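Local coordinates for protein thiol-activated cytolysin (Desulfobulbus propionicus, PDB 6NAL) that probably forms large pores in target membranes, as a member of the cholesterol-dependent cytolysin family, switching from a soluble form to a membrane-inserted beta barrel, at residues T27-I32 with L152-N157; L159-G164 with G351-V356; I176-T181 with K186-I191. All coordinates share one frame; numbering follows the deposited sequence.

Interaction 1: T27-I32 with L152-N157; sequences TSISNI and LVYDEN
The N-cap of helix 156-163 is Asp155, and its carboxylate does two jobs: it caps the helix and accepts a hydrogen bond from the hydroxyl of Thr27 in the irregular segment 27-32. Oxygen OD1 serves the helix, accepting a weak capping bond from Asn157 N as well as a bond from Glu158 N. OD2 serves the loop, receiving Thr27 in a short bond, OG1 to OD2 2.5 Å. That hydroxyl arrives on the syn side of OD2, 29° out of the carboxylate plane.

Thr27 OG1 is gripped twice, because it also accepts from the side-chain amide of Asn157. The ND2 to OG1 distance is 3.2 Å and the N-H points almost straight at the oxygen, at 163°. OG1 lies 11° out of the amide plane. The Thr27 torsion places OG1 beside the backbone N, facing both partners, while the methyl CG2, anti to that N, also rests near the carboxylate, 3.4 Å from Asp155 OD2. With one proton given and one received, the hydroxyl has a fixed direction, and the first turn of the helix would probably add to the stability of a negative Asp155.

A smaller apolar touch extends the contact: Ile29 CD1 meets the ring of Tyr154 obliquely, 4.1 Å from CE2. The same ring has a cation-pi partner in Arg182, which also bonds to its hydroxyl.

The contact thus joins the start of a helix in the probable first hairpin region to a loop, between helix 2-12 and strand 37-41, that lies along strand 349-372. A backbone bond ties Thr27 to Glu354 of that strand, and Thr27 N bonds the Thr353 hydroxyl; Val153 pairs with Val188 of strand 187-202, placing the helix start between the two sheets.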
loop_
_atom_site.group_PDB
_atom_site.type_symbol
_atom_site.label_atom_id
_atom_site.label_comp_id
_atom_site.label_asym_id
_atom_site.label_seq_id
_atom_site.Cartn_x
_atom_site.Cartn_y
_atom_site.Cartn_z
ATOM N N THR A 27 23.411 10.327 -3.127
ATOM C CA THR A 27 22.551 10.691 -4.227
ATOM C C THR A 27 21.443 11.629 -3.773
ATOM O O THR A 27 20.850 11.481 -2.701
ATOM C CB THR A 27 21.953 9.418 -4.811
ATOM O OG1 THR A 27 23.004 8.459 -4.966
ATOM C CG2 THR A 27 21.269 9.657 -6.140
ATOM N N SER A 28 21.151 12.599 -4.601
ATOM C CA SER A 28 19.912 13.327 -4.464
ATOM C C SER A 28 19.045 13.092 -5.695
ATOM O O SER A 28 19.533 13.001 -6.818
ATOM C CB SER A 28 20.164 14.807 -4.266
ATOM O OG SER A 28 19.055 15.523 -4.796
ATOM N N ILE A 29 17.761 12.934 -5.460
ATOM C CA ILE A 29 16.750 12.899 -6.505
ATOM C C ILE A 29 15.912 14.157 -6.310
ATOM O O ILE A 29 15.547 14.488 -5.180
ATOM C CB ILE A 29 15.898 11.619 -6.409
ATOM C CG1 ILE A 29 16.785 10.406 -6.090
ATOM C CG2 ILE A 29 15.118 11.434 -7.700
ATOM C CD1 ILE A 29 17.544 9.896 -7.269
ATOM N N SER A 30 15.645 14.885 -7.361
ATOM C CA SER A 30 14.981 16.187 -7.151
ATOM C C SER A 30 13.842 16.365 -8.151
ATOM O O SER A 30 13.972 17.063 -9.158
ATOM C CB SER A 30 15.998 17.325 -7.247
ATOM O OG SER A 30 16.559 17.390 -8.549
ATOM N N ASN A 31 12.709 15.744 -7.851
ATOM C CA ASN A 31 11.660 15.554 -8.846
ATOM C C ASN A 31 10.530 14.763 -8.199
ATOM O O ASN A 31 10.787 13.760 -7.535
ATOM C CB ASN A 31 12.208 14.824 -10.077
ATOM C CG ASN A 31 13.080 13.634 -9.709
ATOM O OD1 ASN A 31 12.605 12.687 -9.069
ATOM N ND2 ASN A 31 14.363 13.674 -10.109
ATOM N N ILE A 32 9.288 15.209 -8.340
ATOM C CA ILE A 32 8.157 14.511 -7.735
ATOM C C ILE A 32 7.318 13.773 -8.785
ATOM O O ILE A 32 6.235 13.276 -8.476
ATOM C CB ILE A 32 7.305 15.498 -6.908
ATOM C CG1 ILE A 32 6.252 14.743 -6.080
ATOM C CG2 ILE A 32 6.651 16.549 -7.772
ATOM C CD1 ILE A 32 6.781 13.628 -5.173
ATOM N N LEU A 152 18.134 -4.774 -1.622
ATOM C CA LEU A 152 18.181 -4.183 -2.951
ATOM C C LEU A 152 19.111 -2.984 -2.925
ATOM O O LEU A 152 19.290 -2.362 -1.879
ATOM C CB LEU A 152 16.795 -3.740 -3.353
ATOM C CG LEU A 152 15.746 -4.775 -3.739
ATOM C CD1 LEU A 152 14.340 -4.074 -3.772
ATOM C CD2 LEU A 152 16.142 -5.422 -5.024
ATOM N N VAL A 153 19.731 -2.671 -4.059
ATOM C CA VAL A 153 20.641 -1.531 -4.141
ATOM C C VAL A 153 20.311 -0.745 -5.402
ATOM O O VAL A 153 20.302 -1.300 -6.510
ATOM C CB VAL A 153 22.145 -1.922 -4.101
ATOM C CG1 VAL A 153 22.412 -2.997 -3.011
ATOM C CG2 VAL A 153 22.650 -2.470 -5.372
ATOM N N TYR A 154 20.036 0.544 -5.222
ATOM C CA TYR A 154 19.659 1.406 -6.320
ATOM C C TYR A 154 20.880 1.921 -7.037
ATOM O O TYR A 154 20.881 1.977 -8.257
ATOM C CB TYR A 154 18.831 2.583 -5.805
ATOM C CG TYR A 154 18.361 3.604 -6.869
ATOM C CD1 TYR A 154 17.433 3.264 -7.883
ATOM C CD2 TYR A 154 18.832 4.925 -6.836
ATOM C CE1 TYR A 154 17.031 4.211 -8.836
ATOM C CE2 TYR A 154 18.407 5.866 -7.753
ATOM C CZ TYR A 154 17.507 5.506 -8.746
ATOM O OH TYR A 154 17.105 6.453 -9.667
ATOM N N ASP A 155 21.923 2.321 -6.300
ATOM C CA ASP A 155 23.134 2.844 -6.937
ATOM C C ASP A 155 24.327 2.667 -5.998
ATOM O O ASP A 155 24.203 2.139 -4.886
ATOM C CB ASP A 155 22.962 4.326 -7.355
ATOM C CG ASP A 155 22.614 5.252 -6.174
ATOM O OD1 ASP A 155 22.548 4.733 -5.017
ATOM O OD2 ASP A 155 22.384 6.478 -6.412
ATOM N N GLU A 156 25.494 3.135 -6.458
ATOM C CA GLU A 156 26.725 2.909 -5.711
ATOM C C GLU A 156 26.646 3.508 -4.314
ATOM O O GLU A 156 27.321 3.026 -3.400
ATOM C CB GLU A 156 27.927 3.482 -6.467
ATOM C CG GLU A 156 28.297 2.749 -7.765
ATOM C CD GLU A 156 27.650 3.392 -9.018
ATOM O OE1 GLU A 156 26.686 4.211 -8.851
ATOM O OE2 GLU A 156 28.088 3.060 -10.161
ATOM N N ASN A 157 25.815 4.540 -4.112
ATOM C CA ASN A 157 25.850 5.219 -2.818
ATOM C C ASN A 157 25.004 4.503 -1.789
ATOM O O ASN A 157 25.306 4.554 -0.594
ATOM C CB ASN A 157 25.385 6.668 -2.929
ATOM C CG ASN A 157 26.483 7.592 -3.459
ATOM O OD1 ASN A 157 27.638 7.591 -2.981
ATOM N ND2 ASN A 157 26.127 8.371 -4.462
#

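Interaction 2: L159-G164 with G351-V356; sequences LMLKFG and GTTEYV
Leu161 is the residue of helix 156-163 that meets segment 351-356, part of strand 349-372, directly. Its CG lies anti to the backbone N, which sends both methyls over the strand: CD1 comes to 3.8 Å from Gly351 CA, and CD2 to 3.5 Å from Gly351 O. Gly351 has no side chain, and CD1 lies directly over its CA. CD2 goes on to touch the methyl of Thr353, at 3.8 Å from CG2, while the Thr353 hydroxyl bonds to Thr27 N.

The axes of 159-163 and 351-356 pass 8.9 Å apart at 132° between their directions. In the cholesterol-dependent cytolysins, short helices at this place in the chain form the first transmembrane hairpin after insertion; helix 156-163 resting against strand 349-372 is consistent with the soluble form, before the helices unfold into a hairpin.

Next comes Lys162, whose extended chain carries NZ toward Tyr355. NZ forms a salt bridge with Glu158 and bonds Ser151 OG; a water accepting from NZ at 2.9 Å is a secondary, doubtful link, since it lies too close to Tyr355 OH. At the end of the helix, Gly164 leaves helical geometry with positive phi, and its N still bonds to Met160 O.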
loop_
_atom_site.group_PDB
_atom_site.type_symbol
_atom_site.label_atom_id
_atom_site.label_comp_id
_atom_site.label_asym_id
_atom_site.label_seq_id
_atom_site.Cartn_x
_atom_site.Cartn_y
_atom_site.Cartn_z
ATOM N N LEU A 159 24.785 1.350 -1.835
ATOM C CA LEU A 159 25.679 0.237 -1.565
ATOM C C LEU A 159 26.685 0.612 -0.504
ATOM O O LEU A 159 26.803 -0.068 0.516
ATOM C CB LEU A 159 26.411 -0.189 -2.843
ATOM C CG LEU A 159 26.861 -1.650 -2.883
ATOM C CD1 LEU A 159 26.968 -2.274 -4.244
ATOM C CD2 LEU A 159 28.245 -1.747 -2.229
HETATM N N MSE A 160 27.401 1.701 -0.706
HETATM C CA MSE A 160 28.466 2.051 0.222
HETATM C C MSE A 160 27.885 2.260 1.587
HETATM O O MSE A 160 28.425 1.823 2.564
HETATM C CB MSE A 160 29.211 3.288 -0.216
HETATM C CG MSE A 160 30.313 3.003 -1.243
HETATM SE SE MSE A 160 30.712 4.661 -2.237
HETATM C CE MSE A 160 31.109 5.822 -0.753
ATOM N N LEU A 161 26.728 2.899 1.660
ATOM C CA LEU A 161 26.197 3.261 2.971
ATOM C C LEU A 161 25.616 2.075 3.747
ATOM O O LEU A 161 25.603 2.083 4.976
ATOM C CB LEU A 161 25.124 4.322 2.792
ATOM C CG LEU A 161 24.697 4.991 4.073
ATOM C CD1 LEU A 161 25.891 5.617 4.794
ATOM C CD2 LEU A 161 23.627 6.067 3.755
ATOM N N LYS A 162 25.050 1.097 3.067
ATOM C CA LYS A 162 24.418 -0.005 3.757
ATOM C C LYS A 162 25.428 -1.080 4.113
ATOM O O LYS A 162 25.331 -1.676 5.178
ATOM C CB LYS A 162 23.313 -0.569 2.882
ATOM C CG LYS A 162 22.067 0.296 2.899
ATOM C CD LYS A 162 20.870 -0.457 2.305
ATOM C CE LYS A 162 19.534 0.192 2.657
ATOM N NZ LYS A 162 18.450 -0.533 1.961
ATOM N N PHE A 163 26.448 -1.254 3.284
ATOM C CA PHE A 163 27.425 -2.318 3.401
ATOM C C PHE A 163 28.820 -1.881 3.831
ATOM O O PHE A 163 29.677 -2.744 4.015
ATOM C CB PHE A 163 27.524 -3.020 2.046
ATOM C CG PHE A 163 26.245 -3.667 1.638
ATOM C CD1 PHE A 163 25.311 -2.978 0.882
ATOM C CD2 PHE A 163 25.955 -4.964 2.045
ATOM C CE1 PHE A 163 24.115 -3.569 0.521
ATOM C CE2 PHE A 163 24.754 -5.576 1.682
ATOM C CZ PHE A 163 23.824 -4.872 0.929
ATOM N N GLY A 164 29.095 -0.591 3.958
ATOM C CA GLY A 164 30.404 -0.153 4.442
ATOM C C GLY A 164 31.592 -0.745 3.712
ATOM O O GLY A 164 32.628 -1.023 4.333
ATOM N N GLY A 351 25.764 9.067 7.250
ATOM C CA GLY A 351 25.514 9.234 5.838
ATOM C C GLY A 351 24.033 9.204 5.532
ATOM O O GLY A 351 23.253 8.526 6.201
ATOM N N THR A 352 23.661 9.933 4.486
ATOM C CA THR A 352 22.302 9.904 3.948
ATOM C C THR A 352 22.384 9.774 2.441
ATOM O O THR A 352 23.288 10.341 1.821
ATOM C CB THR A 352 21.507 11.176 4.260
ATOM O OG1 THR A 352 21.182 11.221 5.652
ATOM C CG2 THR A 352 20.215 11.245 3.411
ATOM N N THR A 353 21.432 9.064 1.845
ATOM C CA THR A 353 21.386 8.940 0.392
ATOM C C THR A 353 19.933 8.657 -0.013
ATOM O O THR A 353 19.220 7.952 0.693
ATOM C CB THR A 353 22.338 7.833 -0.076
ATOM O OG1 THR A 353 22.414 7.819 -1.515
ATOM C CG2 THR A 353 21.847 6.484 0.457
ATOM N N GLU A 354 19.501 9.223 -1.133
ATOM C CA GLU A 354 18.144 9.059 -1.611
ATOM C C GLU A 354 18.118 8.035 -2.730
ATOM O O GLU A 354 19.122 7.772 -3.389
ATOM C CB GLU A 354 17.557 10.384 -2.083
ATOM C CG GLU A 354 17.595 11.437 -0.984
ATOM C CD GLU A 354 17.172 12.826 -1.440
ATOM O OE1 GLU A 354 17.148 13.057 -2.670
ATOM O OE2 GLU A 354 16.873 13.680 -0.562
ATOM N N TYR A 355 16.961 7.415 -2.888
ATOM C CA TYR A 355 16.768 6.407 -3.904
ATOM C C TYR A 355 15.284 6.346 -4.237
ATOM O O TYR A 355 14.435 6.858 -3.504
ATOM C CB TYR A 355 17.310 5.055 -3.458
ATOM C CG TYR A 355 16.695 4.462 -2.224
ATOM C CD1 TYR A 355 17.158 4.783 -0.966
ATOM C CD2 TYR A 355 15.715 3.502 -2.331
ATOM C CE1 TYR A 355 16.612 4.176 0.180
ATOM C CE2 TYR A 355 15.174 2.895 -1.223
ATOM C CZ TYR A 355 15.619 3.248 0.036
ATOM O OH TYR A 355 15.051 2.658 1.136
ATOM N N VAL A 356 14.995 5.717 -5.369
ATOM C CA VAL A 356 13.634 5.464 -5.827
ATOM C C VAL A 356 13.275 4.000 -5.575
ATOM O O VAL A 356 13.794 3.101 -6.243
ATOM C CB VAL A 356 13.484 5.791 -7.314
ATOM C CG1 VAL A 356 12.063 5.575 -7.726
ATOM C CG2 VAL A 356 13.901 7.207 -7.582
HETATM O O HOH W 1 16.385 1.358 2.688
#

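Interaction 3: I176-T181 with K186-I191; sequences IDFSST and KSVYLI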
loop_
_atom_site.group_PDB
_atom_site.type_symbol
_atom_site.label_atom_id
_atom_site.label_comp_id
_atom_site.label_asym_id
_atom_site.label_seq_id
_atom_site.Cartn_x
_atom_site.Cartn_y
_atom_site.Cartn_z
ATOM N N ILE A 176 30.184 -4.341 -11.125
ATOM C CA ILE A 176 29.048 -3.509 -10.767
ATOM C C ILE A 176 29.125 -2.241 -11.612
ATOM O O ILE A 176 30.063 -1.455 -11.471
ATOM C CB ILE A 176 29.078 -3.161 -9.269
ATOM C CG1 ILE A 176 29.010 -4.430 -8.425
ATOM C CG2 ILE A 176 27.988 -2.142 -8.973
ATOM C CD1 ILE A 176 27.662 -4.756 -7.991
ATOM N N ASP A 177 28.145 -2.005 -12.467
ATOM C CA ASP A 177 28.058 -0.735 -13.192
ATOM C C ASP A 177 26.578 -0.420 -13.339
ATOM O O ASP A 177 25.856 -1.108 -14.066
ATOM C CB ASP A 177 28.756 -0.796 -14.555
ATOM C CG ASP A 177 28.509 0.474 -15.421
ATOM O OD1 ASP A 177 28.178 1.572 -14.878
ATOM O OD2 ASP A 177 28.655 0.361 -16.664
ATOM N N PHE A 178 26.110 0.594 -12.639
ATOM C CA PHE A 178 24.676 0.813 -12.602
ATOM C C PHE A 178 24.134 1.532 -13.822
ATOM O O PHE A 178 22.934 1.450 -14.071
ATOM C CB PHE A 178 24.323 1.580 -11.353
ATOM C CG PHE A 178 24.452 0.767 -10.119
ATOM C CD1 PHE A 178 23.411 -0.014 -9.683
ATOM C CD2 PHE A 178 25.626 0.753 -9.409
ATOM C CE1 PHE A 178 23.526 -0.751 -8.538
ATOM C CE2 PHE A 178 25.734 0.009 -8.270
ATOM C CZ PHE A 178 24.687 -0.733 -7.836
ATOM N N SER A 179 24.976 2.211 -14.600
ATOM C CA SER A 179 24.505 2.768 -15.862
ATOM C C SER A 179 24.166 1.654 -16.851
ATOM O O SER A 179 23.125 1.708 -17.516
ATOM C CB SER A 179 25.544 3.745 -16.428
ATOM O OG SER A 179 26.734 3.111 -16.872
ATOM N N SER A 180 25.006 0.610 -16.942
ATOM C CA SER A 180 24.660 -0.508 -17.820
ATOM C C SER A 180 23.417 -1.240 -17.318
ATOM O O SER A 180 22.612 -1.730 -18.127
ATOM C CB SER A 180 25.811 -1.512 -17.944
ATOM O OG SER A 180 26.990 -0.916 -18.445
ATOM N N THR A 181 23.249 -1.317 -15.988
ATOM C CA THR A 181 22.205 -2.142 -15.388
ATOM C C THR A 181 20.833 -1.510 -15.556
ATOM O O THR A 181 19.857 -2.211 -15.833
ATOM C CB THR A 181 22.515 -2.377 -13.905
ATOM O OG1 THR A 181 23.470 -3.441 -13.786
ATOM C CG2 THR A 181 21.297 -2.771 -13.149
ATOM N N LYS A 186 17.386 -4.201 -15.630
ATOM C CA LYS A 186 17.862 -5.062 -14.549
ATOM C C LYS A 186 17.811 -4.377 -13.184
ATOM O O LYS A 186 18.008 -3.167 -13.050
ATOM C CB LYS A 186 19.300 -5.492 -14.862
ATOM C CG LYS A 186 19.472 -6.562 -15.956
ATOM C CD LYS A 186 20.952 -6.890 -16.165
ATOM C CE LYS A 186 21.185 -7.679 -17.424
ATOM N NZ LYS A 186 22.633 -7.628 -17.766
ATOM N N SER A 187 17.538 -5.182 -12.174
ATOM C CA SER A 187 17.616 -4.823 -10.770
ATOM C C SER A 187 18.680 -5.668 -10.081
ATOM O O SER A 187 19.131 -6.698 -10.617
ATOM C CB SER A 187 16.262 -5.035 -10.088
ATOM O OG SER A 187 15.929 -6.419 -10.050
ATOM N N VAL A 188 19.099 -5.212 -8.890
ATOM C CA VAL A 188 20.233 -5.823 -8.189
ATOM C C VAL A 188 19.903 -6.039 -6.719
ATOM O O VAL A 188 19.487 -5.117 -6.018
ATOM C CB VAL A 188 21.516 -4.975 -8.309
ATOM C CG1 VAL A 188 22.679 -5.618 -7.591
ATOM C CG2 VAL A 188 21.880 -4.687 -9.768
ATOM N N TYR A 189 20.157 -7.231 -6.234
ATOM C CA TYR A 189 20.070 -7.517 -4.820
ATOM C C TYR A 189 21.423 -7.994 -4.276
ATOM O O TYR A 189 22.091 -8.836 -4.876
ATOM C CB TYR A 189 18.982 -8.570 -4.624
ATOM C CG TYR A 189 18.579 -8.777 -3.208
ATOM C CD1 TYR A 189 17.653 -7.972 -2.610
ATOM C CD2 TYR A 189 19.138 -9.759 -2.468
ATOM C CE1 TYR A 189 17.282 -8.141 -1.293
ATOM C CE2 TYR A 189 18.756 -9.960 -1.131
ATOM C CZ TYR A 189 17.833 -9.134 -0.553
ATOM O OH TYR A 189 17.465 -9.304 0.759
ATOM N N LEU A 190 21.782 -7.525 -3.095
ATOM C CA LEU A 190 23.108 -7.817 -2.559
ATOM C C LEU A 190 23.067 -8.362 -1.146
ATOM O O LEU A 190 22.448 -7.775 -0.259
ATOM C CB LEU A 190 23.984 -6.583 -2.572
ATOM C CG LEU A 190 25.484 -6.875 -2.547
ATOM C CD1 LEU A 190 25.929 -7.332 -3.901
ATOM C CD2 LEU A 190 26.206 -5.585 -2.130
ATOM N N ILE A 191 23.769 -9.464 -0.936
ATOM C CA ILE A 191 23.939 -10.068 0.375
ATOM C C ILE A 191 25.412 -10.016 0.743
ATOM O O ILE A 191 26.283 -10.288 -0.090
ATOM C CB ILE A 191 23.430 -11.527 0.355
ATOM C CG1 ILE A 191 21.927 -11.565 0.064
ATOM C CG2 ILE A 191 23.717 -12.265 1.666
ATOM C CD1 ILE A 191 21.413 -12.953 -0.178
#
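Helix 178-183 and strand 187-202 are joined by a tight connection, and the two backbones come nearest at Thr181 and Lys186, whose CA atoms are 5.3 Å apart. One backbone bond closes the turn between them, from Lys186 N to Thr181 O at 3.2 Å, so the carbonyl near the end of the helix is used by the residue that leads into the strand.

At the other end of the helix Asp177 is the N-cap. Its OD1 accepts from Ser179 twice, from the backbone N at 3.3 Å and from OG at 2.9 Å, both reaching it from the same face of the carboxylate. The second oxygen, OD2, accepts from Ser180 OG at 2.8 Å, met from above the plane. Three donors in the first turn thus hold the carboxylate, a setting likely to suit its negative charge.

Among the side chains, Thr181 does the central work. Its CG2 is anti to the backbone N and reaches the residue before the strand, 3.3 Å from Lys186 O, crossing the start of the Lys186 side chain at about a right angle. The same methyl reaches Val188, with CG2 to CG2 3.9 Å. Val188 CG2 also lies obliquely to the Phe178 ring, 4.4 Å from CE1, so one methyl of the strand meets two helical residues.

The helices between strands 147-152 and 187-202 probably correspond to the first transmembrane hairpin region of related cytolysins, and helix 178-183 leads back into the sheet. Val188 and Phe178 both touch Val153, and Phe178 reaches Glu156 of helix 156-163. The strand itself pairs on one edge with 147-152 and on the other with 232-250, so helix 178-183 lies against the large antiparallel sheet that contains all three.

Overall arrangement
Interactions 1 and 2 share helix 156-163 and lie about 9 Å apart between centres; interaction 3 is about 13 Å from the first and 14 Å from the second. Along the chain, the pieces 152-157, 159-164, 176-181 and 186-191 follow one another, while 27-32 and 351-356 come from far before and after. The first two contacts therefore bind the helical cluster to a loop and to long strand 349-372, whereas the third packs that cluster's last helix on strand 187-202. In related cytolysins such helices unfold into membrane-spanning strands, so interactions 1 and 2 would probably be released, and interaction 3 probably remodelled as its helix extends the strand.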